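Local coordinates for protein putative thioesterase yhdA (Lactococcus lactis subsp. lactis, PDB 3GEK) that probably acts as a hotdog-fold acyl-CoA thioesterase of the PaaI family, perhaps hydrolysing 1,4-dihydroxy-2-naphthoyl-CoA, at residues 70-75 with 105-110; 110-113 with 119-122. The protein carries 7 engineered substitutions. One frame throughout, in Å; residues are numbered along the deposited sequence. Where two conformers were deposited one is given.

Interaction 1: residues 70-75 with 105-110; sequences GQYFAF and RNHVWE. Engineered in segment 70-75: Gly-70 (natural residue Ser), Phe-75 (natural residue Leu).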
# COMPACT_ATOMS: atom_id res chain seq x y z
N GLY A 70 -27.24 3.91 -8.75
CA GLY A 70 -27.67 3.42 -10.05
C GLY A 70 -26.73 3.72 -11.20
O GLY A 70 -26.67 2.96 -12.17
N GLN A 71 -26.01 4.84 -11.11
CA GLN A 71 -25.05 5.24 -12.14
C GLN A 71 -23.98 4.18 -12.34
O GLN A 71 -23.65 3.80 -13.47
CB GLN A 71 -24.40 6.59 -11.80
CG GLN A 71 -25.33 7.80 -11.93
CD GLN A 71 -24.65 9.12 -11.57
OE1 GLN A 71 -23.88 9.21 -10.60
NE2 GLN A 71 -24.94 10.15 -12.35
N TYR A 72 -23.45 3.68 -11.22
CA TYR A 72 -22.40 2.67 -11.22
C TYR A 72 -22.46 1.78 -9.98
O TYR A 72 -23.13 2.10 -9.00
CB TYR A 72 -21.02 3.32 -11.35
CG TYR A 72 -20.77 4.48 -10.41
CD1 TYR A 72 -20.44 4.28 -9.07
CD2 TYR A 72 -20.86 5.80 -10.87
CE1 TYR A 72 -20.22 5.35 -8.21
CE2 TYR A 72 -20.63 6.88 -10.02
CZ TYR A 72 -20.31 6.64 -8.69
OH TYR A 72 -20.09 7.70 -7.84
N PHE A 73 -21.76 0.64 -10.04
CA PHE A 73 -21.51 -0.20 -8.87
C PHE A 73 -20.01 -0.28 -8.59
O PHE A 73 -19.19 -0.32 -9.51
CB PHE A 73 -22.11 -1.59 -9.05
CG PHE A 73 -23.57 -1.68 -8.67
CD1 PHE A 73 -23.95 -2.12 -7.41
CD2 PHE A 73 -24.56 -1.32 -9.58
CE1 PHE A 73 -25.30 -2.20 -7.05
CE2 PHE A 73 -25.91 -1.39 -9.24
CZ PHE A 73 -26.28 -1.83 -7.97
N ALA A 74 -19.67 -0.29 -7.30
CA ALA A 74 -18.28 -0.22 -6.87
C ALA A 74 -17.72 -1.59 -6.48
O ALA A 74 -18.38 -2.37 -5.79
CB ALA A 74 -18.15 0.75 -5.72
N PHE A 75 -16.50 -1.85 -6.91
CA PHE A 75 -15.82 -3.11 -6.67
C PHE A 75 -14.43 -2.83 -6.11
O PHE A 75 -13.68 -2.03 -6.68
CB PHE A 75 -15.73 -3.91 -7.98
CG PHE A 75 -15.14 -5.29 -7.83
CD1 PHE A 75 -15.96 -6.38 -7.54
CD2 PHE A 75 -13.77 -5.51 -8.02
CE1 PHE A 75 -15.42 -7.67 -7.43
CE2 PHE A 75 -13.22 -6.79 -7.90
CZ PHE A 75 -14.05 -7.87 -7.60
N ARG A 105 -13.61 6.57 -13.04
CA ARG A 105 -13.48 5.11 -12.99
C ARG A 105 -13.10 4.56 -11.61
O ARG A 105 -13.28 3.36 -11.34
CB ARG A 105 -12.45 4.66 -14.03
CG ARG A 105 -11.11 5.38 -13.93
CD ARG A 105 -10.42 5.49 -15.29
NE ARG A 105 -9.55 6.66 -15.36
CZ ARG A 105 -9.92 7.86 -15.80
NH1 ARG A 105 -11.16 8.07 -16.23
NH2 ARG A 105 -9.04 8.85 -15.82
N ASN A 106 -12.54 5.42 -10.76
CA ASN A 106 -12.09 5.03 -9.42
C ASN A 106 -12.56 5.96 -8.30
O ASN A 106 -12.58 7.18 -8.48
CB ASN A 106 -10.56 4.94 -9.36
CG ASN A 106 -10.00 3.76 -10.14
OD1 ASN A 106 -8.87 3.81 -10.63
ND2 ASN A 106 -10.78 2.68 -10.23
N HIS A 107 -12.91 5.40 -7.15
CA HIS A 107 -13.04 6.16 -5.91
C HIS A 107 -11.87 5.80 -5.01
O HIS A 107 -11.54 4.63 -4.86
CB HIS A 107 -14.35 5.88 -5.17
CG HIS A 107 -15.54 6.60 -5.73
ND1 HIS A 107 -16.83 6.26 -5.39
CD2 HIS A 107 -15.64 7.63 -6.60
CE1 HIS A 107 -17.67 7.06 -6.03
NE2 HIS A 107 -16.97 7.90 -6.77
N VAL A 108 -11.24 6.81 -4.41
CA VAL A 108 -10.17 6.57 -3.43
C VAL A 108 -10.61 7.09 -2.07
O VAL A 108 -10.81 8.30 -1.89
CB VAL A 108 -8.83 7.21 -3.84
CG1 VAL A 108 -7.72 6.81 -2.88
CG2 VAL A 108 -8.45 6.83 -5.28
N TRP A 109 -10.80 6.17 -1.13
CA TRP A 109 -11.25 6.51 0.23
C TRP A 109 -10.11 6.46 1.23
O TRP A 109 -9.31 5.52 1.22
CB TRP A 109 -12.34 5.54 0.70
CG TRP A 109 -13.65 5.72 0.03
CD1 TRP A 109 -14.13 5.02 -1.04
CD2 TRP A 109 -14.68 6.65 0.40
NE1 TRP A 109 -15.39 5.46 -1.36
CE2 TRP A 109 -15.75 6.46 -0.50
CE3 TRP A 109 -14.80 7.62 1.40
CZ2 TRP A 109 -16.93 7.22 -0.44
CZ3 TRP A 109 -15.97 8.37 1.47
CH2 TRP A 109 -17.02 8.16 0.55
N GLU A 110 -10.05 7.47 2.09
CA GLU A 110 -9.17 7.46 3.24
C GLU A 110 -10.02 7.12 4.47
O GLU A 110 -10.94 7.87 4.82
CB GLU A 110 -8.51 8.83 3.39
CG GLU A 110 -7.69 9.02 4.66
CD GLU A 110 -7.40 10.49 4.90
OE1 GLU A 110 -6.53 11.06 4.20
OE2 GLU A 110 -8.06 11.09 5.79
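Tyr-72 and His-107 alone join these two segments, a single aromatic contact made within a hotdog fold, where a curved antiparallel sheet wraps the long helix 49-68. The start of strand 73-83 and the start of strand 106-115 are not neighbours in the sheet: strand 120-131 runs between them, and Leu-130 on it touches both side chains. The separation agrees with this, since even the nearest CA atoms, those of Tyr-72 and Arg-105, lie 9.4 Å apart, and the two segments bury just 83 Å² between them.

The aromatic contact is oblique: the ring centroids of Tyr-72 and His-107 are 5.5 Å apart with their planes at 81°, and the two side chains cross at about a right angle. Tyr-72 has its CG between the backbone N and the carbonyl carbon (chi1 48°), an orientation that sends the phenol across the gap with its hydroxyl leading. Replacing this tyrosine with alanine would probably remove the aromatic bridge and leave the CE1 edge of the His-107 imidazole without its neighbour from the 70-75 segment.

Polar bonds from outside the two segments hold the imidazole. His-107 ND1 is hydrogen-bonded to OG of Ser-64 on helix 49-68, and that same OG receives the indole N-H of Trp-109, while His-107 NE2 bonds to Asn-102 OD1; these two bonds, one at each nitrogen, probably hold the ring's rotation.

Beside this ring the phenol oxygen settles at the edge, near the imidazole plane: Tyr-72 OH is 3.1 Å from His-107 CE1.

Interaction 2: residues 110-113 with 119-122; sequences EIKI and TLIS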
# COMPACT_ATOMS: atom_id res chain seq x y z
N GLU A 110 -10.05 7.47 2.09
CA GLU A 110 -9.17 7.46 3.24
C GLU A 110 -10.02 7.12 4.47
O GLU A 110 -10.94 7.87 4.82
CB GLU A 110 -8.51 8.83 3.39
CG GLU A 110 -7.69 9.02 4.66
CD GLU A 110 -7.40 10.49 4.90
OE1 GLU A 110 -6.53 11.06 4.20
OE2 GLU A 110 -8.06 11.09 5.79
N ILE A 111 -9.70 5.99 5.10
CA ILE A 111 -10.53 5.44 6.16
C ILE A 111 -9.76 5.28 7.47
O ILE A 111 -8.73 4.62 7.52
CB ILE A 111 -11.18 4.10 5.74
CG1 ILE A 111 -12.10 4.32 4.53
CG2 ILE A 111 -11.96 3.46 6.90
CD1 ILE A 111 -12.35 3.07 3.68
N LYS A 112 -10.28 5.88 8.53
CA LYS A 112 -9.69 5.75 9.85
C LYS A 112 -10.55 4.84 10.73
O LYS A 112 -11.75 5.07 10.89
CB LYS A 112 -9.49 7.12 10.50
CG LYS A 112 -8.48 8.00 9.76
CD LYS A 112 -8.11 9.24 10.56
CE LYS A 112 -7.40 10.27 9.69
NZ LYS A 112 -8.28 10.82 8.61
N ILE A 113 -9.93 3.79 11.26
CA ILE A 113 -10.60 2.92 12.22
C ILE A 113 -10.13 3.28 13.61
O ILE A 113 -8.94 3.26 13.91
CB ILE A 113 -10.40 1.43 11.88
CG1 ILE A 113 -11.07 1.13 10.52
CG2 ILE A 113 -10.96 0.53 13.00
CD1 ILE A 113 -10.62 -0.12 9.89
N THR A 119 -9.09 6.76 19.78
CA THR A 119 -7.72 6.33 19.50
C THR A 119 -7.66 5.61 18.14
O THR A 119 -8.45 4.71 17.87
CB THR A 119 -7.19 5.39 20.62
OG1 THR A 119 -7.36 6.02 21.89
CG2 THR A 119 -5.71 5.07 20.40
N LEU A 120 -6.72 6.03 17.29
CA LEU A 120 -6.55 5.44 15.97
C LEU A 120 -6.02 4.02 16.07
O LEU A 120 -4.94 3.78 16.61
CB LEU A 120 -5.64 6.31 15.09
CG LEU A 120 -5.55 6.01 13.58
CD1 LEU A 120 -6.91 6.16 12.90
CD2 LEU A 120 -4.53 6.92 12.90
N ILE A 121 -6.80 3.07 15.56
CA ILE A 121 -6.47 1.66 15.62
C ILE A 121 -5.82 1.24 14.31
O ILE A 121 -4.75 0.63 14.32
CB ILE A 121 -7.73 0.80 15.94
CG1 ILE A 121 -8.32 1.16 17.31
CG2 ILE A 121 -7.44 -0.69 15.85
CD1 ILE A 121 -7.36 1.04 18.50
N SER A 122 -6.46 1.58 13.19
CA SER A 122 -5.95 1.26 11.86
C SER A 122 -6.25 2.38 10.87
O SER A 122 -7.34 2.95 10.89
CB SER A 122 -6.54 -0.05 11.35
OG SER A 122 -6.27 -1.12 12.25
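A classic beta bulge lies close to the turn of the hairpin formed by strands 106-115 and 120-131, where Ile-121 and Ser-122 together face Ile-113. Ile-113 and Ser-122 form an antiparallel hydrogen-bonded pair, CA atoms 5.0 Å apart. Ile-113 N donates to Ser-122 O at 2.7 Å, almost in line with the carbonyl (C=O...N angle 168°). In return, Ile-113 O accepts two N-H groups: Ile-121 N at 2.7 Å, lying in the carbonyl plane, and Ser-122 N at 3.1 Å, tilted 23° from it.

Side chains flank this backbone core. Leu-120, its CG anti to the backbone N (chi1 -168°), brings CD1 to 3.7 Å from Lys-112 CB, lying obliquely against the lysine's aliphatic stem. Lys-112 then bends at chi4, and its NZ forms a salt bridge with Glu-110 OE2 at 2.8 Å, reaching the carboxylate from above its plane. Glu-110 OE1 pairs with Lys-112 of the second subunit, and Ser-122 OG bonds to His-83.

The bulge therefore leaves one carbonyl gripped by two amides, while the Glu-110 carboxylate, shared between lysines of two subunits, is likely to be stabilised as the anion at their interface.

How the interactions relate
Strand 106-115 carries both contacts: interaction 1 uses its first half, interaction 2 the part that follows, and Glu-110 belongs to both segments. Their centres are about 21 Å apart, on opposite sides of the chain's centre, and apart from the shared Glu-110 they do not touch. The same sheet unites them, because strand 120-131 pairs with 106-115 in the hairpin of interaction 2 and farther along separates the partners of interaction 1. The bonding differs: one contact is aromatic, reaching over an intervening strand, the other mainly backbone hydrogen bonding between adjacent strands. Residues of both segment pairs also meet the second subunit, so this strand links the sheet to the assembly.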